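Local coordinates for response regulator receiver domain protein (CheY-like) (PDB 3I42) that probably serves as a two-component response regulator, its CheY-like receiver domain switched by phosphorylation, at residues K79-S84 with F99-E104; V51-N56 with A64-L69; L23-F28 with I107-L112. All coordinates share one frame; numbering follows the deposited sequence.

In the fold
From the N terminus, helix 13-25 and the turn after it supply residues 23-28, whose partner at 107-112 comes only at the start of the last helix, so contact 3 closes a loop over most of the receiver domain. Contacts 1 and 2 both nest inside it and follow one another without crossing. Contact 2 sets helix 62-71 back against strand 50-54, within the beta-alpha-beta unit completed by strand 79-84. Contact 1 then pairs that strand with the edge strand 101-104. Phe80 touches Val66 on one face of the sheet; on the other, Phe52 and Leu103 meet Leu112, tying contact 3 to the same sheet.

Contact 1 (K79-S84 with F99-E104); sequences KFVAVS and FDFYLE
Val81 to Ser84 pair in parallel with Phe101 to Glu104, adding the edge strand to the five-stranded sheet of the CheY-like receiver fold. Ala82 is held from both its polar atoms: its N gives to Phe101 O at 2.9 Å, and its O receives Leu103 N almost in line with the carbonyl. Ser84 N then bonds Leu103 O (3.0 Å). Where the edge strand begins, Phe80 O takes a firm bond from Asp100 N (2.8 Å) and a weak one from Phe101 N. Phe80 N turns to a side chain, giving to the anti lone pair of Asp100 OD2 at 2.9 Å; CG of Asp100 lies anti to its own carbonyl carbon (chi1 -57°), which brings the carboxylate back beside the neighbouring strand. The same oxygen is in a salt bridge with Arg70, so it is gripped from two sources. Two side chains of the paired strands find their partners beyond them: Ser84 OG bonds Phe86 N, and Tyr102 OH bonds Cys96 O. Val81 CG1 packs on Leu103 CD1 on the face covered by helix 109-119. On the other face, Ala82 CB sits over the centre of the Phe99 ring, 3.6 Å from its centroid and 6° off the ring normal.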
loop_
_atom_site.group_PDB
_atom_site.type_symbol
_atom_site.label_atom_id
_atom_site.label_comp_id
_atom_site.label_asym_id
_atom_site.label_seq_id
_atom_site.Cartn_x
_atom_site.Cartn_y
_atom_site.Cartn_z
ATOM N N LYS A 79 2.620 -6.957 11.280
ATOM C CA LYS A 79 2.245 -6.651 9.904
ATOM C C LYS A 79 0.775 -6.944 9.807
ATOM O O LYS A 79 0.308 -7.907 10.431
ATOM C CB LYS A 79 3.018 -7.542 8.953
ATOM C CG LYS A 79 4.532 -7.404 9.070
ATOM C CD LYS A 79 5.056 -6.279 8.236
ATOM C CE LYS A 79 5.430 -5.094 9.117
ATOM N NZ LYS A 79 6.518 -4.273 8.514
ATOM N N PHE A 80 0.053 -6.103 9.059
ATOM C CA PHE A 80 -1.405 -6.133 8.988
ATOM C C PHE A 80 -1.784 -6.399 7.562
ATOM O O PHE A 80 -1.290 -5.713 6.670
ATOM C CB PHE A 80 -2.030 -4.783 9.453
ATOM C CG PHE A 80 -1.784 -4.488 10.910
ATOM C CD1 PHE A 80 -2.635 -4.971 11.874
ATOM C CD2 PHE A 80 -0.652 -3.765 11.313
ATOM C CE1 PHE A 80 -2.377 -4.769 13.244
ATOM C CE2 PHE A 80 -0.388 -3.520 12.674
ATOM C CZ PHE A 80 -1.260 -4.043 13.638
ATOM N N VAL A 81 -2.689 -7.365 7.364
ATOM C CA VAL A 81 -3.076 -7.849 6.037
ATOM C C VAL A 81 -4.570 -7.654 5.879
ATOM O O VAL A 81 -5.332 -8.098 6.732
ATOM C CB VAL A 81 -2.797 -9.388 5.906
ATOM C CG1 VAL A 81 -2.935 -9.847 4.466
ATOM C CG2 VAL A 81 -1.420 -9.735 6.455
ATOM N N ALA A 82 -4.994 -7.003 4.798
ATOM C CA ALA A 82 -6.412 -6.814 4.485
ATOM C C ALA A 82 -6.898 -8.013 3.713
ATOM O O ALA A 82 -6.263 -8.429 2.745
ATOM C CB ALA A 82 -6.615 -5.596 3.616
ATOM N N VAL A 83 -8.057 -8.523 4.079
ATOM C CA VAL A 83 -8.606 -9.663 3.382
ATOM C C VAL A 83 -9.958 -9.229 2.860
ATOM O O VAL A 83 -10.870 -8.971 3.640
ATOM C CB VAL A 83 -8.748 -10.871 4.331
ATOM C CG1 VAL A 83 -9.478 -12.016 3.647
ATOM C CG2 VAL A 83 -7.360 -11.292 4.872
ATOM N N SER A 84 -10.066 -9.108 1.545
ATOM C CA SER A 84 -11.261 -8.549 0.957
ATOM C C SER A 84 -11.845 -9.466 -0.085
ATOM O O SER A 84 -11.116 -10.168 -0.774
ATOM C CB SER A 84 -10.923 -7.223 0.287
ATOM O OG SER A 84 -12.104 -6.658 -0.304
ATOM N N PHE A 99 -2.581 -0.848 5.611
ATOM C CA PHE A 99 -2.245 -2.286 5.605
ATOM C C PHE A 99 -0.911 -2.498 4.922
ATOM O O PHE A 99 -0.502 -1.709 4.082
ATOM C CB PHE A 99 -3.296 -3.094 4.887
ATOM C CG PHE A 99 -4.572 -3.209 5.617
ATOM C CD1 PHE A 99 -4.749 -4.205 6.579
ATOM C CD2 PHE A 99 -5.623 -2.352 5.322
ATOM C CE1 PHE A 99 -5.956 -4.330 7.263
ATOM C CE2 PHE A 99 -6.842 -2.459 6.009
ATOM C CZ PHE A 99 -7.014 -3.455 6.978
ATOM N N ASP A 100 -0.229 -3.567 5.291
ATOM C CA ASP A 100 1.066 -3.875 4.711
ATOM C C ASP A 100 0.933 -4.840 3.524
ATOM O O ASP A 100 1.738 -4.792 2.594
ATOM C CB ASP A 100 1.969 -4.471 5.799
ATOM C CG ASP A 100 2.135 -3.540 7.000
ATOM O OD1 ASP A 100 2.725 -2.454 6.830
ATOM O OD2 ASP A 100 1.670 -3.895 8.103
ATOM N N PHE A 101 -0.070 -5.713 3.582
ATOM C CA PHE A 101 -0.308 -6.727 2.550
ATOM C C PHE A 101 -1.790 -6.851 2.325
ATOM O O PHE A 101 -2.600 -6.486 3.163
ATOM C CB PHE A 101 0.270 -8.117 2.942
ATOM C CG PHE A 101 1.720 -8.088 3.362
ATOM C CD1 PHE A 101 2.739 -8.174 2.425
ATOM C CD2 PHE A 101 2.065 -7.973 4.700
ATOM C CE1 PHE A 101 4.066 -8.126 2.823
ATOM C CE2 PHE A 101 3.406 -7.948 5.110
ATOM C CZ PHE A 101 4.398 -8.016 4.183
ATOM N N TYR A 102 -2.154 -7.378 1.173
ATOM C CA TYR A 102 -3.536 -7.393 0.772
ATOM C C TYR A 102 -3.796 -8.763 0.154
ATOM O O TYR A 102 -2.978 -9.247 -0.598
ATOM C CB TYR A 102 -3.818 -6.230 -0.218
ATOM C CG TYR A 102 -3.078 -4.933 0.116
ATOM C CD1 TYR A 102 -3.695 -3.885 0.861
ATOM C CD2 TYR A 102 -1.764 -4.745 -0.303
ATOM C CE1 TYR A 102 -2.984 -2.674 1.170
ATOM C CE2 TYR A 102 -1.053 -3.566 0.015
ATOM C CZ TYR A 102 -1.670 -2.545 0.740
ATOM O OH TYR A 102 -0.929 -1.415 1.013
ATOM N N LEU A 103 -4.918 -9.378 0.531
ATOM C CA LEU A 103 -5.372 -10.684 0.062
ATOM C C LEU A 103 -6.769 -10.536 -0.494
ATOM O O LEU A 103 -7.580 -9.767 0.020
ATOM C CB LEU A 103 -5.444 -11.668 1.233
ATOM C CG LEU A 103 -4.132 -12.298 1.661
ATOM C CD1 LEU A 103 -4.337 -13.083 2.934
ATOM C CD2 LEU A 103 -3.620 -13.215 0.538
ATOM N N GLU A 104 -7.067 -11.266 -1.552
ATOM C CA GLU A 104 -8.426 -11.262 -2.078
ATOM C C GLU A 104 -9.017 -12.645 -1.847
ATOM O O GLU A 104 -8.346 -13.644 -2.099
ATOM C CB GLU A 104 -8.354 -10.942 -3.564
ATOM C CG GLU A 104 -9.608 -10.402 -4.175
ATOM C CD GLU A 104 -9.449 -10.204 -5.667
ATOM O OE1 GLU A 104 -8.382 -9.714 -6.100
ATOM O OE2 GLU A 104 -10.385 -10.555 -6.408
#

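Contact 2 (V51-N56 with A64-L69); sequences VFIDLN and ALVKQL
Ile53 alone touches three residues of the helix, Leu65, Val66 and Leu69, and so carries most of a thin, wholly apolar contact between strand 50-54 and helix 62-71. With CG1 anti to the carbonyl carbon (chi1 -63°), its chain runs out toward the helix and meets Leu69 tip to tip, CD1 to CD1 at 3.8 Å. The same Ile53 CD1 comes in about at a right angle to Val66, 4.0 Å from its CB, while the other branch, Ile53 CG2, brushes Leu65 CD2 at 4.2 Å. Two residues earlier on the same face of the strand, Val51 CG1 reaches Leu69 CD1 at 4.1 Å. The segments run nearly antiparallel, 152° between axes 9.8 Å apart, as expected of a beta-alpha-beta crossover packed on its sheet. Strand alternation sends Phe52 and Asp54 to the other side: Asp54, the predicted phosphorylation site, forms an Asx turn by accepting Asn56 N at OD1 and a salt bridge with Lys105 at OD2. Met43 of helix 36-45 also packs on Val51 and Leu69. With only aliphatic carbons touching, burial and fit rather than polar bonding probably hold this helix against the strand that carries the predicted phosphorylation site.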
loop_
_atom_site.group_PDB
_atom_site.type_symbol
_atom_site.label_atom_id
_atom_site.label_comp_id
_atom_site.label_asym_id
_atom_site.label_seq_id
_atom_site.Cartn_x
_atom_site.Cartn_y
_atom_site.Cartn_z
ATOM N N VAL A 51 -1.316 -9.984 11.416
ATOM C CA VAL A 51 -2.724 -9.914 11.771
ATOM C C VAL A 51 -3.517 -9.839 10.470
ATOM O O VAL A 51 -3.285 -8.939 9.651
ATOM C CB VAL A 51 -3.015 -8.684 12.694
ATOM C CG1 VAL A 51 -4.508 -8.545 13.018
ATOM C CG2 VAL A 51 -2.184 -8.756 13.990
ATOM N N PHE A 52 -4.439 -10.782 10.273
ATOM C CA PHE A 52 -5.245 -10.835 9.031
ATOM C C PHE A 52 -6.629 -10.357 9.335
ATOM O O PHE A 52 -7.306 -10.952 10.177
ATOM C CB PHE A 52 -5.320 -12.246 8.424
ATOM C CG PHE A 52 -3.974 -12.798 8.052
ATOM C CD1 PHE A 52 -3.517 -12.704 6.749
ATOM C CD2 PHE A 52 -3.180 -13.413 9.017
ATOM C CE1 PHE A 52 -2.285 -13.187 6.391
ATOM C CE2 PHE A 52 -1.926 -13.914 8.692
ATOM C CZ PHE A 52 -1.464 -13.790 7.371
ATOM N N ILE A 53 -7.034 -9.274 8.671
ATOM C CA ILE A 53 -8.309 -8.630 8.998
ATOM C C ILE A 53 -9.264 -8.670 7.816
ATOM O O ILE A 53 -8.982 -8.081 6.778
ATOM C CB ILE A 53 -8.108 -7.151 9.458
ATOM C CG1 ILE A 53 -7.298 -7.082 10.747
ATOM C CG2 ILE A 53 -9.452 -6.462 9.704
ATOM C CD1 ILE A 53 -6.562 -5.771 10.922
ATOM N N ASP A 54 -10.389 -9.364 7.979
ATOM C CA ASP A 54 -11.490 -9.263 7.050
ATOM C C ASP A 54 -11.989 -7.833 7.021
ATOM O O ASP A 54 -12.104 -7.179 8.064
ATOM C CB ASP A 54 -12.609 -10.218 7.460
ATOM C CG ASP A 54 -13.583 -10.514 6.312
ATOM O OD1 ASP A 54 -14.192 -9.570 5.743
ATOM O OD2 ASP A 54 -13.731 -11.710 5.976
ATOM N N LEU A 55 -12.274 -7.315 5.837
ATOM C CA LEU A 55 -12.634 -5.910 5.758
ATOM C C LEU A 55 -14.095 -5.680 6.152
ATOM O O LEU A 55 -14.510 -4.528 6.363
ATOM C CB LEU A 55 -12.317 -5.322 4.379
ATOM C CG LEU A 55 -10.849 -5.193 4.003
ATOM C CD1 LEU A 55 -10.710 -4.443 2.683
ATOM C CD2 LEU A 55 -10.010 -4.499 5.066
ATOM N N ASN A 56 -14.849 -6.778 6.283
ATOM C CA ASN A 56 -16.263 -6.772 6.642
ATOM C C ASN A 56 -16.443 -7.456 7.968
ATOM O O ASN A 56 -16.410 -8.664 8.031
ATOM C CB ASN A 56 -17.063 -7.606 5.633
ATOM C CG ASN A 56 -17.301 -6.894 4.311
ATOM O OD1 ASN A 56 -17.561 -5.684 4.273
ATOM N ND2 ASN A 56 -17.247 -7.658 3.208
ATOM N N ALA A 64 -11.374 0.727 9.986
ATOM C CA ALA A 64 -11.449 1.374 11.287
ATOM C C ALA A 64 -10.730 0.490 12.325
ATOM O O ALA A 64 -10.085 0.991 13.240
ATOM C CB ALA A 64 -12.910 1.619 11.682
ATOM N N LEU A 65 -10.804 -0.826 12.183
ATOM C CA LEU A 65 -10.111 -1.693 13.146
ATOM C C LEU A 65 -8.584 -1.593 13.063
ATOM O O LEU A 65 -7.915 -1.560 14.088
ATOM C CB LEU A 65 -10.559 -3.162 13.043
ATOM C CG LEU A 65 -9.869 -4.103 14.031
ATOM C CD1 LEU A 65 -10.234 -3.772 15.501
ATOM C CD2 LEU A 65 -10.263 -5.530 13.736
ATOM N N VAL A 66 -8.011 -1.561 11.866
ATOM C CA VAL A 66 -6.544 -1.574 11.784
ATOM C C VAL A 66 -5.954 -0.269 12.381
ATOM O O VAL A 66 -4.902 -0.291 13.004
ATOM C CB VAL A 66 -6.036 -1.844 10.356
ATOM C CG1 VAL A 66 -6.268 -0.674 9.483
ATOM C CG2 VAL A 66 -4.538 -2.190 10.371
ATOM N N LYS A 67 -6.658 0.844 12.219
ATOM C CA LYS A 67 -6.260 2.111 12.854
ATOM C C LYS A 67 -6.205 1.995 14.357
ATOM O O LYS A 67 -5.286 2.538 14.955
ATOM C CB LYS A 67 -7.217 3.230 12.511
ATOM C CG LYS A 67 -7.200 3.651 11.095
ATOM C CD LYS A 67 -8.259 4.738 10.879
ATOM C CE LYS A 67 -8.239 5.212 9.440
ATOM N NZ LYS A 67 -9.628 5.570 8.996
ATOM N N GLN A 68 -7.162 1.288 14.971
ATOM C CA GLN A 68 -7.120 1.043 16.433
ATOM C C GLN A 68 -5.968 0.154 16.857
ATOM O O GLN A 68 -5.262 0.457 17.825
ATOM C CB GLN A 68 -8.407 0.412 17.003
ATOM C CG GLN A 68 -9.779 0.887 16.477
ATOM C CD GLN A 68 -9.932 2.401 16.402
ATOM O OE1 GLN A 68 -9.747 3.090 17.401
ATOM N NE2 GLN A 68 -10.297 2.926 15.213
ATOM N N LEU A 69 -5.794 -0.970 16.160
ATOM C CA LEU A 69 -4.751 -1.950 16.507
ATOM C C LEU A 69 -3.344 -1.380 16.383
ATOM O O LEU A 69 -2.491 -1.637 17.241
ATOM C CB LEU A 69 -4.881 -3.219 15.642
ATOM C CG LEU A 69 -6.194 -4.000 15.687
ATOM C CD1 LEU A 69 -6.164 -5.189 14.695
ATOM C CD2 LEU A 69 -6.499 -4.499 17.099
#

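Contact 3 (L23-F28 with I107-L112); sequences LEMLGF and IDIASL
Leu23, near the end of helix 13-25, meets Leu112 of helix 109-119, the first and last helices of the receiver fold, which lie together on one side of its central sheet. The CB of Leu23 starts out away from the partner, but the chain turns back and Leu23 CD2 approaches Leu112 CD1 at 3.9 Å, the two side chains crossing at about a right angle. Leu23 also rests on Ala6, Ile8 and Phe52 of the sheet. Met25 lies near the end of Ile109, where the modelled carbons come too close for the detail to be trusted. Leu26 does most of the joining: its CD1 touches both Ile109 CG1 and Leu112 CB, 3.8 Å from each. CG of Leu26 lies anti to the carbonyl carbon (chi1 -77°), and from there the side chain slides past Ile109 in the opposite direction. An alanine in place of Ile109 would remove CG1, CG2 and CD1 and is likely to open a gap beside CG and CD1 of Leu26. Gly27 then ends the helix in a Schellman motif, with Gly27 N bonded to Glu24 O and Phe28 N to Leu23 O, and its positive phi favours glycine. Across the contact, the facing helix starts at the N-cap Asp108, whose OD1 accepts Ser111 N at 3.2 Å.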
loop_
_atom_site.group_PDB
_atom_site.type_symbol
_atom_site.label_atom_id
_atom_site.label_comp_id
_atom_site.label_asym_id
_atom_site.label_seq_id
_atom_site.Cartn_x
_atom_site.Cartn_y
_atom_site.Cartn_z
ATOM N N LEU A 23 -2.572 -21.440 7.395
ATOM C CA LEU A 23 -1.432 -20.764 8.009
ATOM C C LEU A 23 -0.555 -21.801 8.704
ATOM O O LEU A 23 0.683 -21.755 8.613
ATOM C CB LEU A 23 -1.882 -19.687 9.023
ATOM C CG LEU A 23 -2.541 -18.421 8.460
ATOM C CD1 LEU A 23 -3.006 -17.516 9.552
ATOM C CD2 LEU A 23 -1.560 -17.664 7.598
ATOM N N GLU A 24 -1.196 -22.727 9.405
ATOM C CA GLU A 24 -0.479 -23.790 10.100
ATOM C C GLU A 24 0.294 -24.722 9.154
ATOM O O GLU A 24 1.442 -25.058 9.402
ATOM C CB GLU A 24 -1.449 -24.579 10.958
ATOM C CG GLU A 24 -1.852 -23.804 12.196
ATOM C CD GLU A 24 -2.861 -24.563 13.050
ATOM O OE1 GLU A 24 -3.563 -25.462 12.504
ATOM O OE2 GLU A 24 -2.949 -24.265 14.270
ATOM N N MET A 25 -0.324 -25.094 8.045
ATOM C CA MET A 25 0.388 -25.860 7.025
ATOM C C MET A 25 1.624 -25.126 6.515
ATOM O O MET A 25 2.546 -25.749 5.999
ATOM C CB MET A 25 -0.535 -26.149 5.855
ATOM C CG MET A 25 -1.443 -27.359 6.035
ATOM S SD MET A 25 -2.295 -27.660 4.468
ATOM C CE MET A 25 -1.006 -27.249 3.355
ATOM N N LEU A 26 1.640 -23.797 6.627
ATOM C CA LEU A 26 2.772 -23.020 6.115
ATOM C C LEU A 26 3.748 -22.679 7.220
ATOM O O LEU A 26 4.719 -21.979 6.972
ATOM C CB LEU A 26 2.305 -21.756 5.404
ATOM C CG LEU A 26 1.743 -21.887 3.983
ATOM C CD1 LEU A 26 0.782 -20.717 3.640
ATOM C CD2 LEU A 26 2.863 -21.986 2.951
ATOM N N GLY A 27 3.493 -23.172 8.433
ATOM C CA GLY A 27 4.438 -23.023 9.561
ATOM C C GLY A 27 4.203 -21.897 10.577
ATOM O O GLY A 27 5.143 -21.449 11.265
ATOM N N PHE A 28 2.957 -21.430 10.660
ATOM C CA PHE A 28 2.570 -20.383 11.598
ATOM C C PHE A 28 1.811 -21.015 12.722
ATOM O O PHE A 28 1.156 -22.024 12.524
ATOM C CB PHE A 28 1.665 -19.372 10.897
ATOM C CG PHE A 28 2.411 -18.274 10.252
ATOM C CD1 PHE A 28 3.518 -18.552 9.434
ATOM C CD2 PHE A 28 2.058 -16.948 10.483
ATOM C CE1 PHE A 28 4.261 -17.505 8.836
ATOM C CE2 PHE A 28 2.764 -15.907 9.902
ATOM C CZ PHE A 28 3.870 -16.168 9.078
ATOM N N ILE A 107 -9.087 -17.300 -0.133
ATOM C CA ILE A 107 -7.684 -17.409 0.264
ATOM C C ILE A 107 -7.152 -18.816 -0.026
ATOM O O ILE A 107 -7.856 -19.813 0.134
ATOM C CB ILE A 107 -7.478 -17.054 1.786
ATOM C CG1 ILE A 107 -7.941 -15.616 2.109
ATOM C CG2 ILE A 107 -6.027 -17.190 2.203
ATOM C CD1 ILE A 107 -7.400 -14.531 1.174
ATOM N N ASP A 108 -5.896 -18.902 -0.436
ATOM C CA ASP A 108 -5.249 -20.200 -0.589
ATOM C C ASP A 108 -3.761 -20.103 -0.284
ATOM O O ASP A 108 -3.215 -19.000 -0.189
ATOM C CB ASP A 108 -5.533 -20.799 -1.989
ATOM C CG ASP A 108 -4.965 -19.964 -3.131
ATOM O OD1 ASP A 108 -4.158 -19.036 -2.895
ATOM O OD2 ASP A 108 -5.329 -20.253 -4.289
ATOM N N ILE A 109 -3.110 -21.253 -0.142
ATOM C CA ILE A 109 -1.697 -21.322 0.243
ATOM C C ILE A 109 -0.765 -20.533 -0.673
ATOM O O ILE A 109 0.268 -20.029 -0.219
ATOM C CB ILE A 109 -1.255 -22.804 0.398
ATOM C CG1 ILE A 109 -1.425 -23.221 1.854
ATOM C CG2 ILE A 109 0.191 -23.030 -0.054
ATOM C CD1 ILE A 109 -2.060 -24.556 2.006
ATOM N N ALA A 110 -1.126 -20.416 -1.952
ATOM C CA ALA A 110 -0.254 -19.764 -2.943
ATOM C C ALA A 110 -0.219 -18.258 -2.747
ATOM O O ALA A 110 0.797 -17.601 -3.000
ATOM C CB ALA A 110 -0.715 -20.070 -4.361
ATOM N N SER A 111 -1.351 -17.705 -2.356
ATOM C CA SER A 111 -1.444 -16.266 -2.178
ATOM C C SER A 111 -0.856 -15.888 -0.813
ATOM O O SER A 111 -0.219 -14.838 -0.670
ATOM C CB SER A 111 -2.892 -15.806 -2.375
ATOM O OG SER A 111 -3.769 -16.480 -1.481
ATOM N N LEU A 112 -1.018 -16.787 0.169
ATOM C CA LEU A 112 -0.441 -16.618 1.506
ATOM C C LEU A 112 1.061 -16.730 1.578
ATOM O O LEU A 112 1.712 -15.956 2.276
ATOM C CB LEU A 112 -1.032 -17.615 2.517
ATOM C CG LEU A 112 -2.362 -17.285 3.169
ATOM C CD1 LEU A 112 -2.784 -18.487 4.009
ATOM C CD2 LEU A 112 -2.235 -16.023 4.019
#